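Local coordinates for tailspike protein (PDB 3RIQ) that binds the lipopolysaccharide of Salmonella as the receptor-binding part of a trimeric phage tailspike, and probably cleaves its O-antigen chains as an endorhamnosidase, at residues P83-K88 / G166-T171; G209-Y214 / D237-R242; S259-R264 / F304-Q309; I323-D328 / V337-A342; S401-N406 / C419-D424. All blocks are in the same frame, centred on the assembly; numbering follows the deposited sequence. Where two conformers were deposited one is given.

Interaction 1 of 5, residues P83-K88 / G166-T171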
# COMPACT_ATOMS: atom_id res chain seq x y z
N PRO A 83 -18.65 23.13 -12.68
CA PRO A 83 -19.03 23.36 -14.07
C PRO A 83 -19.34 22.05 -14.77
O PRO A 83 -18.94 20.98 -14.32
CB PRO A 83 -17.75 23.95 -14.66
CG PRO A 83 -16.65 23.32 -13.83
CD PRO A 83 -17.20 23.28 -12.46
N HIS A 84 -20.07 22.16 -15.88
CA HIS A 84 -20.45 21.00 -16.69
C HIS A 84 -20.38 21.35 -18.17
O HIS A 84 -21.15 22.18 -18.64
CB HIS A 84 -21.87 20.55 -16.33
CG HIS A 84 -22.27 19.24 -16.94
ND1 HIS A 84 -22.89 18.24 -16.21
CD2 HIS A 84 -22.19 18.76 -18.21
CE1 HIS A 84 -23.15 17.21 -17.00
NE2 HIS A 84 -22.75 17.51 -18.22
N MET A 85 -19.47 20.73 -18.89
CA MET A 85 -19.33 20.91 -20.33
C MET A 85 -20.11 19.82 -21.07
O MET A 85 -19.79 18.66 -20.95
CB MET A 85 -17.85 20.85 -20.75
CG MET A 85 -16.97 21.87 -20.09
SD MET A 85 -17.54 23.58 -20.15
CE MET A 85 -17.61 23.85 -21.96
N HIS A 86 -21.13 20.22 -21.82
CA HIS A 86 -22.01 19.29 -22.51
C HIS A 86 -22.02 19.53 -24.03
O HIS A 86 -22.25 20.63 -24.49
CB HIS A 86 -23.43 19.47 -21.95
CG HIS A 86 -24.38 18.32 -22.23
ND1 HIS A 86 -24.72 17.93 -23.51
CD2 HIS A 86 -25.11 17.55 -21.39
CE1 HIS A 86 -25.58 16.93 -23.45
NE2 HIS A 86 -25.85 16.69 -22.17
N THR A 87 -21.77 18.49 -24.81
CA THR A 87 -21.87 18.60 -26.26
C THR A 87 -23.25 19.13 -26.73
O THR A 87 -24.29 18.89 -26.07
CB THR A 87 -21.55 17.22 -26.91
OG1 THR A 87 -21.43 17.40 -28.33
CG2 THR A 87 -22.65 16.15 -26.60
N LYS A 88 -23.27 19.83 -27.86
CA LYS A 88 -24.55 20.20 -28.46
C LYS A 88 -25.06 19.05 -29.36
O LYS A 88 -26.17 18.54 -29.19
CB LYS A 88 -24.43 21.53 -29.22
CG LYS A 88 -25.74 21.89 -29.96
CD LYS A 88 -25.73 23.31 -30.55
CE LYS A 88 -24.60 23.52 -31.59
NZ LYS A 88 -24.58 24.92 -32.23
N GLY A 166 -17.40 16.05 -23.19
CA GLY A 166 -16.76 17.35 -23.01
C GLY A 166 -15.49 17.17 -22.20
O GLY A 166 -15.17 16.07 -21.71
N GLY A 167 -14.80 18.26 -22.00
CA GLY A 167 -13.57 18.23 -21.21
C GLY A 167 -13.00 19.59 -20.97
O GLY A 167 -13.60 20.61 -21.36
N TYR A 168 -11.83 19.61 -20.35
CA TYR A 168 -11.20 20.82 -19.84
C TYR A 168 -9.77 20.88 -20.32
O TYR A 168 -8.97 19.95 -20.08
CB TYR A 168 -11.24 20.87 -18.30
CG TYR A 168 -12.68 20.89 -17.80
CD1 TYR A 168 -13.31 22.10 -17.49
CD2 TYR A 168 -13.41 19.70 -17.65
CE1 TYR A 168 -14.63 22.11 -17.06
CE2 TYR A 168 -14.72 19.70 -17.23
CZ TYR A 168 -15.34 20.91 -16.95
OH TYR A 168 -16.64 20.93 -16.51
N LEU A 169 -9.45 22.01 -20.95
CA LEU A 169 -8.09 22.24 -21.50
C LEU A 169 -7.50 23.49 -20.83
O LEU A 169 -8.07 24.58 -20.96
CB LEU A 169 -8.17 22.40 -23.02
CG LEU A 169 -6.91 22.89 -23.75
CD1 LEU A 169 -5.81 21.88 -23.60
CD2 LEU A 169 -7.28 23.04 -25.19
N PHE A 170 -6.37 23.34 -20.14
CA PHE A 170 -5.70 24.47 -19.48
C PHE A 170 -4.44 24.75 -20.27
O PHE A 170 -3.53 23.89 -20.33
CB PHE A 170 -5.36 24.10 -18.02
CG PHE A 170 -6.58 23.89 -17.19
CD1 PHE A 170 -7.19 24.99 -16.58
CD2 PHE A 170 -7.13 22.62 -17.02
CE1 PHE A 170 -8.37 24.83 -15.79
CE2 PHE A 170 -8.29 22.44 -16.23
CZ PHE A 170 -8.93 23.55 -15.65
N THR A 171 -4.40 25.93 -20.86
CA THR A 171 -3.29 26.34 -21.76
C THR A 171 -2.43 27.38 -21.07
O THR A 171 -2.93 28.44 -20.71
CB THR A 171 -3.85 26.86 -23.10
OG1 THR A 171 -4.57 25.79 -23.73
CG2 THR A 171 -2.73 27.35 -24.05

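Interaction 2 of 5, residues G209-Y214 / D237-R242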
# COMPACT_ATOMS: atom_id res chain seq x y z
N GLY A 209 -8.73 13.13 -6.81
CA GLY A 209 -10.08 12.62 -6.54
C GLY A 209 -10.84 12.31 -7.81
O GLY A 209 -10.45 12.76 -8.90
N GLY A 210 -11.96 11.58 -7.66
CA GLY A 210 -12.96 11.47 -8.72
C GLY A 210 -12.75 10.38 -9.74
O GLY A 210 -11.98 9.41 -9.54
N GLU A 211 -13.44 10.54 -10.85
CA GLU A 211 -13.52 9.54 -11.91
C GLU A 211 -13.78 10.21 -13.24
O GLU A 211 -14.64 11.12 -13.33
CB GLU A 211 -14.62 8.49 -11.63
CG GLU A 211 -14.71 7.42 -12.73
CD GLU A 211 -15.38 6.11 -12.30
OE1 GLU A 211 -15.80 5.99 -11.11
OE2 GLU A 211 -15.46 5.17 -13.16
N ILE A 212 -13.03 9.79 -14.26
CA ILE A 212 -13.20 10.27 -15.63
C ILE A 212 -13.45 9.04 -16.50
O ILE A 212 -12.71 8.05 -16.39
CB ILE A 212 -11.91 11.04 -16.09
CG1 ILE A 212 -11.81 12.38 -15.30
CG2 ILE A 212 -11.89 11.26 -17.62
CD1 ILE A 212 -10.48 13.03 -15.39
N LYS A 213 -14.45 9.13 -17.38
CA LYS A 213 -14.94 8.00 -18.17
C LYS A 213 -14.86 8.28 -19.66
O LYS A 213 -15.20 9.39 -20.11
CB LYS A 213 -16.41 7.73 -17.83
CG LYS A 213 -16.67 7.60 -16.34
CD LYS A 213 -18.15 7.25 -16.05
CE LYS A 213 -18.37 7.21 -14.54
NZ LYS A 213 -19.77 6.81 -14.15
N TYR A 214 -14.44 7.29 -20.43
CA TYR A 214 -14.42 7.40 -21.91
C TYR A 214 -13.57 8.59 -22.40
O TYR A 214 -12.53 8.88 -21.81
CB TYR A 214 -15.83 7.34 -22.53
CG TYR A 214 -16.53 6.04 -22.19
CD1 TYR A 214 -16.21 4.85 -22.87
CD2 TYR A 214 -17.50 5.97 -21.18
CE1 TYR A 214 -16.82 3.62 -22.55
CE2 TYR A 214 -18.16 4.74 -20.83
CZ TYR A 214 -17.79 3.57 -21.53
OH TYR A 214 -18.41 2.39 -21.22
N ASP A 237 -5.50 9.78 -6.49
CA ASP A 237 -6.86 9.27 -6.12
C ASP A 237 -7.86 9.42 -7.26
O ASP A 237 -8.95 10.00 -7.06
CB ASP A 237 -7.40 10.00 -4.88
CG ASP A 237 -6.57 9.78 -3.65
OD1 ASP A 237 -5.90 8.74 -3.54
OD2 ASP A 237 -6.60 10.66 -2.75
N LEU A 238 -7.50 8.91 -8.44
CA LEU A 238 -8.39 9.00 -9.61
C LEU A 238 -8.77 7.60 -10.10
O LEU A 238 -7.93 6.68 -10.09
CB LEU A 238 -7.64 9.73 -10.75
CG LEU A 238 -8.43 9.89 -12.06
CD1 LEU A 238 -9.60 10.86 -11.89
CD2 LEU A 238 -7.48 10.35 -13.17
N ILE A 239 -10.01 7.45 -10.54
CA ILE A 239 -10.42 6.24 -11.32
C ILE A 239 -10.52 6.69 -12.78
O ILE A 239 -11.23 7.65 -13.07
CB ILE A 239 -11.78 5.68 -10.83
CG1 ILE A 239 -11.68 5.25 -9.36
CG2 ILE A 239 -12.21 4.54 -11.73
CD1 ILE A 239 -13.00 4.89 -8.73
N SER A 240 -9.81 6.01 -13.68
CA SER A 240 -9.84 6.31 -15.12
C SER A 240 -10.51 5.12 -15.78
O SER A 240 -9.97 3.98 -15.72
CB SER A 240 -8.41 6.45 -15.63
OG SER A 240 -8.38 6.59 -17.03
N TYR A 241 -11.69 5.34 -16.37
CA TYR A 241 -12.53 4.21 -16.83
C TYR A 241 -12.78 4.22 -18.33
O TYR A 241 -13.40 5.16 -18.84
CB TYR A 241 -13.89 4.31 -16.11
CG TYR A 241 -14.96 3.34 -16.60
CD1 TYR A 241 -14.78 1.94 -16.53
CD2 TYR A 241 -16.17 3.84 -17.10
CE1 TYR A 241 -15.79 1.06 -16.97
CE2 TYR A 241 -17.20 2.97 -17.54
CZ TYR A 241 -16.98 1.58 -17.46
OH TYR A 241 -17.96 0.67 -17.84
N ARG A 242 -12.26 3.21 -19.01
CA ARG A 242 -12.53 3.03 -20.46
C ARG A 242 -12.18 4.22 -21.36
O ARG A 242 -12.89 4.52 -22.37
CB ARG A 242 -13.98 2.57 -20.69
CG ARG A 242 -14.17 1.13 -20.23
CD ARG A 242 -15.62 0.71 -20.42
NE ARG A 242 -15.81 -0.69 -20.06
CZ ARG A 242 -16.97 -1.31 -20.18
NH1 ARG A 242 -18.01 -0.65 -20.72
NH2 ARG A 242 -17.08 -2.59 -19.83
O HOH W 1 -11.19 8.39 -7.10
O HOH W 2 -20.07 2.02 -19.18

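Interaction 3 of 5, residues S259-R264 / F304-Q309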
# COMPACT_ATOMS: atom_id res chain seq x y z
N SER A 259 9.59 20.48 -27.33
CA SER A 259 9.40 19.31 -26.45
C SER A 259 8.16 19.46 -25.56
O SER A 259 7.99 20.50 -24.88
CB SER A 259 10.63 19.10 -25.56
OG SER A 259 10.39 17.98 -24.70
N ALA A 260 7.32 18.43 -25.56
CA ALA A 260 6.08 18.38 -24.80
C ALA A 260 6.20 17.44 -23.60
O ALA A 260 5.20 17.02 -23.01
CB ALA A 260 4.96 17.88 -25.75
N ARG A 261 7.43 17.06 -23.29
CA ARG A 261 7.73 16.06 -22.25
C ARG A 261 7.48 16.62 -20.85
O ARG A 261 7.07 17.76 -20.68
CB ARG A 261 9.18 15.61 -22.42
CG ARG A 261 9.42 14.88 -23.76
CD ARG A 261 10.90 14.63 -23.92
NE ARG A 261 11.27 13.89 -25.15
CZ ARG A 261 11.53 14.45 -26.33
NH1 ARG A 261 11.43 15.78 -26.50
NH2 ARG A 261 11.90 13.68 -27.35
N ASN A 262 7.72 15.79 -19.83
CA ASN A 262 7.34 16.12 -18.46
C ASN A 262 8.29 15.53 -17.44
O ASN A 262 8.85 14.46 -17.69
CB ASN A 262 5.92 15.60 -18.16
CG ASN A 262 4.91 16.12 -19.15
OD1 ASN A 262 4.29 17.17 -18.93
ND2 ASN A 262 4.72 15.39 -20.28
N TYR A 263 8.40 16.20 -16.29
CA TYR A 263 9.38 15.88 -15.26
C TYR A 263 8.83 16.01 -13.88
O TYR A 263 7.95 16.86 -13.62
CB TYR A 263 10.61 16.85 -15.34
CG TYR A 263 11.47 16.62 -16.56
CD1 TYR A 263 12.61 15.80 -16.49
CD2 TYR A 263 11.16 17.22 -17.79
CE1 TYR A 263 13.39 15.56 -17.62
CE2 TYR A 263 11.95 17.00 -18.91
CZ TYR A 263 13.07 16.15 -18.82
OH TYR A 263 13.84 15.91 -19.91
N ARG A 264 9.31 15.16 -12.98
CA ARG A 264 9.11 15.39 -11.54
C ARG A 264 7.64 15.53 -11.08
O ARG A 264 7.29 16.45 -10.32
CB ARG A 264 9.98 16.58 -11.08
CG ARG A 264 11.47 16.21 -11.17
CD ARG A 264 12.40 17.32 -10.70
NE ARG A 264 12.34 18.54 -11.50
CZ ARG A 264 13.30 19.47 -11.52
NH1 ARG A 264 14.38 19.34 -10.74
NH2 ARG A 264 13.18 20.54 -12.29
N PHE A 304 15.02 7.38 -24.31
CA PHE A 304 14.36 6.60 -23.24
C PHE A 304 15.02 6.79 -21.89
O PHE A 304 14.60 6.18 -20.92
CB PHE A 304 14.21 5.09 -23.54
CG PHE A 304 13.50 4.78 -24.83
CD1 PHE A 304 12.24 5.31 -25.11
CD2 PHE A 304 14.09 3.91 -25.77
CE1 PHE A 304 11.57 4.99 -26.28
CE2 PHE A 304 13.43 3.57 -26.99
CZ PHE A 304 12.16 4.11 -27.24
N GLN A 305 16.04 7.65 -21.81
CA GLN A 305 16.83 7.76 -20.55
C GLN A 305 16.85 9.16 -19.94
O GLN A 305 17.78 9.53 -19.20
CB GLN A 305 18.25 7.21 -20.77
CG GLN A 305 18.24 5.78 -21.26
CD GLN A 305 19.61 5.15 -21.38
OE1 GLN A 305 20.64 5.82 -21.23
NE2 GLN A 305 19.63 3.85 -21.67
N LEU A 306 15.83 9.97 -20.23
CA LEU A 306 15.78 11.30 -19.60
C LEU A 306 15.63 11.16 -18.09
O LEU A 306 14.95 10.24 -17.63
CB LEU A 306 14.60 12.12 -20.17
CG LEU A 306 14.79 12.59 -21.62
CD1 LEU A 306 13.46 13.04 -22.26
CD2 LEU A 306 15.86 13.72 -21.65
N PRO A 307 16.19 12.11 -17.32
CA PRO A 307 16.07 12.02 -15.87
C PRO A 307 14.72 12.58 -15.37
O PRO A 307 14.63 13.63 -14.74
CB PRO A 307 17.28 12.81 -15.36
CG PRO A 307 17.40 13.96 -16.39
CD PRO A 307 17.02 13.28 -17.72
N THR A 308 13.66 11.85 -15.67
CA THR A 308 12.32 12.34 -15.38
C THR A 308 12.02 12.41 -13.88
O THR A 308 11.25 13.29 -13.47
CB THR A 308 11.26 11.53 -16.13
OG1 THR A 308 11.51 10.12 -15.97
CG2 THR A 308 11.32 11.87 -17.63
N GLN A 309 12.57 11.49 -13.07
CA GLN A 309 12.40 11.56 -11.59
C GLN A 309 10.93 11.65 -11.17
O GLN A 309 10.59 12.39 -10.26
CB GLN A 309 13.15 12.77 -11.01
CG GLN A 309 14.70 12.68 -11.07
CD GLN A 309 15.34 13.64 -10.05
OE1 GLN A 309 15.29 13.39 -8.83
NE2 GLN A 309 15.90 14.73 -10.53

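Interaction 4 of 5, residues I323-D328 / V337-A342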
# COMPACT_ATOMS: atom_id res chain seq x y z
N ILE A 323 -0.33 -2.05 -22.34
CA ILE A 323 0.55 -2.49 -21.26
C ILE A 323 -0.09 -2.14 -19.93
O ILE A 323 -0.76 -1.12 -19.81
CB ILE A 323 1.95 -1.85 -21.44
CG1 ILE A 323 2.57 -2.34 -22.76
CG2 ILE A 323 2.88 -2.14 -20.24
CD1 ILE A 323 3.86 -1.60 -23.15
N GLY A 324 0.07 -3.02 -18.94
CA GLY A 324 -0.63 -2.81 -17.67
C GLY A 324 -0.22 -1.51 -16.99
O GLY A 324 -1.08 -0.80 -16.45
N ALA A 325 1.07 -1.17 -17.03
CA ALA A 325 1.61 0.10 -16.48
C ALA A 325 3.02 0.19 -17.02
O ALA A 325 3.77 -0.82 -16.99
CB ALA A 325 1.66 0.08 -14.94
N TRP A 326 3.39 1.36 -17.53
CA TRP A 326 4.76 1.52 -18.00
C TRP A 326 5.28 2.95 -17.97
O TRP A 326 4.51 3.94 -17.81
CB TRP A 326 4.99 0.90 -19.38
CG TRP A 326 4.53 1.65 -20.62
CD1 TRP A 326 3.38 2.40 -20.79
CD2 TRP A 326 5.17 1.61 -21.90
NE1 TRP A 326 3.29 2.85 -22.12
CE2 TRP A 326 4.38 2.38 -22.81
CE3 TRP A 326 6.34 0.98 -22.37
CZ2 TRP A 326 4.73 2.52 -24.17
CZ3 TRP A 326 6.69 1.11 -23.73
CH2 TRP A 326 5.89 1.88 -24.60
N TRP A 327 6.60 3.04 -18.09
CA TRP A 327 7.33 4.31 -18.00
C TRP A 327 8.67 4.16 -18.71
O TRP A 327 9.12 3.02 -18.96
CB TRP A 327 7.58 4.72 -16.53
CG TRP A 327 8.29 3.65 -15.73
CD1 TRP A 327 9.65 3.45 -15.61
CD2 TRP A 327 7.67 2.58 -15.02
NE1 TRP A 327 9.91 2.33 -14.84
CE2 TRP A 327 8.71 1.77 -14.47
CE3 TRP A 327 6.32 2.22 -14.79
CZ2 TRP A 327 8.44 0.60 -13.72
CZ3 TRP A 327 6.05 1.10 -14.02
CH2 TRP A 327 7.11 0.30 -13.49
N ASP A 328 9.28 5.29 -19.03
CA ASP A 328 10.70 5.29 -19.46
C ASP A 328 11.45 6.28 -18.54
O ASP A 328 10.95 6.67 -17.49
CB ASP A 328 10.89 5.64 -20.95
CG ASP A 328 10.67 7.13 -21.26
OD1 ASP A 328 10.00 7.79 -20.43
OD2 ASP A 328 11.17 7.62 -22.30
N VAL A 337 2.53 -1.35 -7.51
CA VAL A 337 1.78 -1.35 -8.77
C VAL A 337 1.22 -2.74 -8.94
O VAL A 337 1.98 -3.72 -8.88
CB VAL A 337 2.69 -0.99 -9.97
CG1 VAL A 337 1.94 -1.14 -11.30
CG2 VAL A 337 3.28 0.44 -9.80
N VAL A 338 -0.09 -2.83 -9.15
CA VAL A 338 -0.78 -4.13 -9.31
C VAL A 338 -1.49 -4.10 -10.65
O VAL A 338 -2.27 -3.18 -10.89
CB VAL A 338 -1.85 -4.32 -8.18
CG1 VAL A 338 -2.70 -5.58 -8.39
CG2 VAL A 338 -1.18 -4.31 -6.79
N THR A 339 -1.21 -5.06 -11.54
CA THR A 339 -1.95 -5.10 -12.78
C THR A 339 -2.54 -6.47 -13.00
O THR A 339 -1.86 -7.48 -12.77
CB THR A 339 -1.13 -4.64 -14.02
OG1 THR A 339 -0.22 -5.67 -14.45
CG2 THR A 339 -0.37 -3.31 -13.73
N TYR A 340 -3.81 -6.49 -13.44
CA TYR A 340 -4.55 -7.71 -13.78
C TYR A 340 -4.93 -7.66 -15.25
O TYR A 340 -5.40 -6.62 -15.74
CB TYR A 340 -5.86 -7.79 -12.97
CG TYR A 340 -5.69 -8.35 -11.59
CD1 TYR A 340 -5.77 -9.73 -11.39
CD2 TYR A 340 -5.39 -7.53 -10.51
CE1 TYR A 340 -5.58 -10.29 -10.14
CE2 TYR A 340 -5.21 -8.06 -9.22
CZ TYR A 340 -5.29 -9.46 -9.06
OH TYR A 340 -5.07 -10.07 -7.85
N GLU A 341 -4.81 -8.80 -15.93
CA GLU A 341 -5.40 -8.98 -17.29
C GLU A 341 -4.88 -7.97 -18.31
O GLU A 341 -5.57 -7.67 -19.29
CB GLU A 341 -6.96 -8.93 -17.23
CG GLU A 341 -7.67 -10.10 -16.52
CD GLU A 341 -9.16 -9.76 -16.44
OE1 GLU A 341 -9.84 -10.00 -17.41
OE2 GLU A 341 -9.63 -9.12 -15.46
N ALA A 342 -3.66 -7.47 -18.15
CA ALA A 342 -3.08 -6.64 -19.24
C ALA A 342 -3.00 -7.48 -20.51
O ALA A 342 -2.56 -8.64 -20.46
CB ALA A 342 -1.70 -6.14 -18.86

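Interaction 5 of 5, residues S401-N406 / C419-D424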
# COMPACT_ATOMS: atom_id res chain seq x y z
N SER A 401 19.52 -6.75 -17.79
CA SER A 401 20.54 -5.89 -17.21
C SER A 401 20.18 -5.42 -15.80
O SER A 401 20.89 -4.61 -15.22
CB SER A 401 20.75 -4.67 -18.10
OG SER A 401 21.27 -5.08 -19.34
N SER A 402 19.10 -5.98 -15.24
CA SER A 402 18.60 -5.52 -13.94
C SER A 402 18.97 -6.48 -12.83
O SER A 402 19.36 -7.62 -13.10
CB SER A 402 17.09 -5.34 -13.99
OG SER A 402 16.75 -4.34 -14.94
N GLU A 403 18.83 -6.03 -11.59
CA GLU A 403 18.91 -6.93 -10.45
C GLU A 403 17.55 -7.06 -9.78
O GLU A 403 16.74 -6.13 -9.81
CB GLU A 403 19.97 -6.48 -9.47
CG GLU A 403 19.70 -5.17 -8.81
CD GLU A 403 20.83 -4.81 -7.86
OE1 GLU A 403 21.17 -5.63 -6.99
OE2 GLU A 403 21.38 -3.71 -7.99
N VAL A 404 17.30 -8.23 -9.21
CA VAL A 404 16.02 -8.58 -8.63
C VAL A 404 16.21 -9.14 -7.21
O VAL A 404 17.21 -9.79 -6.94
CB VAL A 404 15.33 -9.65 -9.52
CG1 VAL A 404 13.92 -9.89 -9.07
CG2 VAL A 404 15.31 -9.22 -10.98
N SER A 405 15.24 -8.89 -6.34
CA SER A 405 15.21 -9.51 -5.00
C SER A 405 13.76 -9.76 -4.60
O SER A 405 12.86 -9.01 -5.00
CB SER A 405 15.91 -8.63 -3.98
OG SER A 405 15.19 -7.43 -3.83
N ASN A 406 13.53 -10.83 -3.85
CA ASN A 406 12.19 -11.18 -3.33
C ASN A 406 11.18 -11.33 -4.45
O ASN A 406 10.23 -10.56 -4.55
CB ASN A 406 11.72 -10.19 -2.25
CG ASN A 406 10.42 -10.64 -1.59
OD1 ASN A 406 10.12 -11.81 -1.57
ND2 ASN A 406 9.62 -9.69 -1.11
N CYS A 419 17.93 -12.13 -15.58
CA CYS A 419 18.46 -10.87 -15.07
C CYS A 419 19.92 -10.99 -14.78
O CYS A 419 20.51 -12.05 -15.02
CB CYS A 419 17.69 -10.40 -13.81
SG CYS A 419 17.91 -11.54 -12.45
N THR A 420 20.54 -9.92 -14.29
CA THR A 420 21.98 -9.94 -14.04
C THR A 420 22.31 -10.53 -12.67
O THR A 420 23.33 -11.22 -12.50
CB THR A 420 22.57 -8.52 -14.11
OG1 THR A 420 22.53 -8.08 -15.47
CG2 THR A 420 24.03 -8.50 -13.69
N TYR A 421 21.47 -10.22 -11.70
CA TYR A 421 21.73 -10.64 -10.32
C TYR A 421 20.40 -10.94 -9.62
O TYR A 421 19.46 -10.13 -9.71
CB TYR A 421 22.51 -9.54 -9.55
CG TYR A 421 22.76 -9.93 -8.11
CD1 TYR A 421 23.79 -10.85 -7.79
CD2 TYR A 421 21.96 -9.46 -7.08
CE1 TYR A 421 24.01 -11.26 -6.46
CE2 TYR A 421 22.17 -9.88 -5.75
CZ TYR A 421 23.19 -10.76 -5.45
OH TYR A 421 23.36 -11.17 -4.14
N VAL A 422 20.36 -12.08 -8.93
CA VAL A 422 19.22 -12.51 -8.14
C VAL A 422 19.70 -12.54 -6.68
O VAL A 422 20.68 -13.23 -6.36
CB VAL A 422 18.73 -13.93 -8.58
CG1 VAL A 422 17.69 -14.46 -7.63
CG2 VAL A 422 18.17 -13.91 -10.02
N ALA A 423 19.02 -11.82 -5.79
CA ALA A 423 19.47 -11.70 -4.40
C ALA A 423 19.23 -12.94 -3.55
O ALA A 423 18.40 -13.80 -3.89
CB ALA A 423 18.76 -10.50 -3.75
N ASP A 424 19.94 -12.99 -2.44
CA ASP A 424 19.84 -14.09 -1.50
C ASP A 424 18.43 -14.24 -0.91
O ASP A 424 17.69 -13.27 -0.76
CB ASP A 424 20.82 -13.88 -0.31
CG ASP A 424 22.30 -13.88 -0.72
OD1 ASP A 424 22.65 -14.01 -1.91
OD2 ASP A 424 23.13 -13.75 0.21
O HOH W 3 15.71 -12.90 -3.70

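Interaction 1 of 5, residues P83-K88 / G166-T171
Apolar packing against the ring of Tyr168 makes up most of this contact. Met85 brings its CG to 3.7 Å from CZ of Tyr168, and Pro83 brings its ring carbon CG to 4.0 Å from CE1 of Tyr168; both carbons approach the ring obliquely. Tyr168 CG is anti to the carbonyl carbon (chi1 -62°), and from there the phenol end swings in between Pro83 and Met85.

Sulfur adds a Met-aromatic contact. Met85 is bent at chi2 and chi3, a curl that turns its end back from the other strand yet keeps SD 5.2 Å from the centroid of the Tyr168 ring, 42° off the ring normal.

The polar side is handled differently. Tyr168 OH comes within 3.2 Å of Pro83 O, but its hydrogen bond goes to Glu162 O, and no hydrogen bond joins 83-88 to 166-171. At the start of the second strand, Gly166 CA lies 3.9 Å from Met85 O; the backbones come together here at a residue without a side chain.

The strands run at 128° to each other and belong to different faces of the beta-helix. Met85 also packs on Leu148 of strand 146-151, Tyr168 on Ile191 of strand 184-194, while the backbone of Met85 bonds to Glu162 and Thr164.

Interaction 2 of 5, residues G209-Y214 / D237-R242
Arg242 runs along the Tyr214 side chain, its guanidinium turned 68° from the ring. Its straight chain carries NH1 to 3.1 Å from Tyr214 OH, and the hydroxyl accepts that N-H from within the guanidinium plane; NE is hydrogen-bonded to Gln274. Tyr241 runs alongside Tyr214 too, their ring planes at 70° and CE2 of Tyr214 3.9 Å from CE2 of Tyr241; one water bridges the two hydroxyls. Lys213 meets the edge of the Tyr241 ring with CG 3.9 Å from CD2, then leads on to Asp230 and Asp232 of the second subunit. Glu211, its CG anti to the backbone N (chi1 180°), lays its carboxylate over Ile239, with CD 3.6 Å from Ile239 CG2. Ile212, on the face opposite Glu211, meets Leu238, CD1 to CD1 at 4.2 Å. Between the two faces, four backbone bonds, such as Ile212 N to Ile239 O at 3.0 Å, join the nearly parallel strands. This in-register pairing of strands from successive coils is characteristic of a parallel beta-helix, here the right-handed one of the tailspike.

Interaction 3 of 5, residues S259-R264 / F304-Q309
The two loops run at 31° to each other where they touch and are joined by one backbone hydrogen bond, Arg264 N to Thr308 O at 2.7 Å, with Tyr263 CA nearest to that of Thr308. Tyr263 does most of the side-chain work. Its ring points an edge at the backbone, CD1 lying 3.4 Å from Pro307 O in the ring plane, and its OH reaches 3.5 Å from CD2 of Leu306, which lies across the tyrosine. That hydroxyl is hydrogen-bonded to Asp295. An inverse gamma turn is centred on Pro307, in a loop that leads into strand 311-318 as 259-264 leads into strand 266-273, so the contact ties together connections of the beta-helix. Leu306 also meets Arg261: CD1 sits 3.4 Å from Arg261 CD. The arginine makes a straight reach out to NE, and its guanidinium bonds Ser259 OG through NH1 at 3.0 Å and makes salt bridges with Asp285 and Glu254. Arg264 and Gln309 run alongside each other, CG of the first 3.8 Å from CB of the second, and Arg264 continues to salt bridges with Asp226 and Asp229.

Interaction 4 of 5, residues I323-D328 / V337-A342
Gly324 is pressed against Ala342 and Thr339, and this is the tight end of the contact. Ala342 CB sits 3.6 Å from Gly324 N and 3.7 Å from Gly324 CA, and Thr339 adds its methyl, CG2 lying 3.7 Å from Gly324 C. The Thr339 torsion (chi1 77°) puts CG2 anti to the carbonyl carbon, facing the glycine, while OG1 is hydrogen-bonded to Gly346 O. Packing is somewhat looser further along, where the contacts are fewer: Ala325 CB touches Val337 CG1 at 3.8 Å and Thr339 CG2 at 4.1 Å, with methyl against methyl and no hydrogen bond between 323-328 and 337-342. On the far side of the strand, Val338 and Tyr340 turn away from this interface and pack on Asp335 and Asp355 of the second subunit. Glu341, partly exposed just after the strand, pairs with Lys366 and Arg318. Val337 and Thr339 point into the beta-helix interior from strand 333-340, flanked by Ile315 and Thr317 of strand 311-318 and by Ile359 and Val361 of strand 355-362.

Interaction 5 of 5, residues S401-N406 / C419-D424
Parallel strands of consecutive coils near the end of the beta-helix meet here, Glu403 pairing with Tyr421 and Val404 with Val422. Three backbone hydrogen bonds carry the register: Thr420 N to Ser402 O at 2.8 Å, Val404 N to Tyr421 O at 2.9 Å and Ala423 N to Val404 O at 3.0 Å. Tyr421 N, buried by the contact, finds no partner in the model. On one face Glu403 crosses Tyr421, its OE1 3.9 Å from Tyr421 CD2 and the carboxylate plane 89° from the ring plane. Behind it, in one of two conformers of Val404, CG2 packs against Cys419 SG at 3.8 Å, a contact that is less certain for that reason; chi1 65° tucks SG in over its own backbone. Thr420, at the corner before the second strand, sets OG1 3.4 Å from Ser401 CA and is hydrogen-bonded to Pro400 O. At the far end a water donates to Ala423 O and accepts from Asn406 N. Glu403 and Tyr421 also pack on Gly411 of the third subunit, and Ala423 makes backbone hydrogen bonds to the second. Strand 381-388 borders 401-406 on its other side, bonding through Leu382 to Glu403 and Ser405.

How the interactions relate
All five contacts are largely buried, but they serve the beta-helix differently. Interactions 2 and 5 join neighbouring parallel strands, so backbone hydrogen bonds dominate and side chains pair in rows. Interactions 2, 4 and 5 reach the second subunit, where Lys213 of interaction 2 finds its acidic partners; interaction 5 also meets the third. Interactions 1 and 4 have no hydrogen bond between their segments: they pack an aromatic ring and a sulfur in one, methyls against a glycine in the other. Interaction 4 lies close to the chain's centre, interaction 1 about 27 Å from it, centre to centre. Interaction 3 lies in loops, with a single backbone bond and arginines paired to acids; it touches interaction 4 through Phe304 and Asp328.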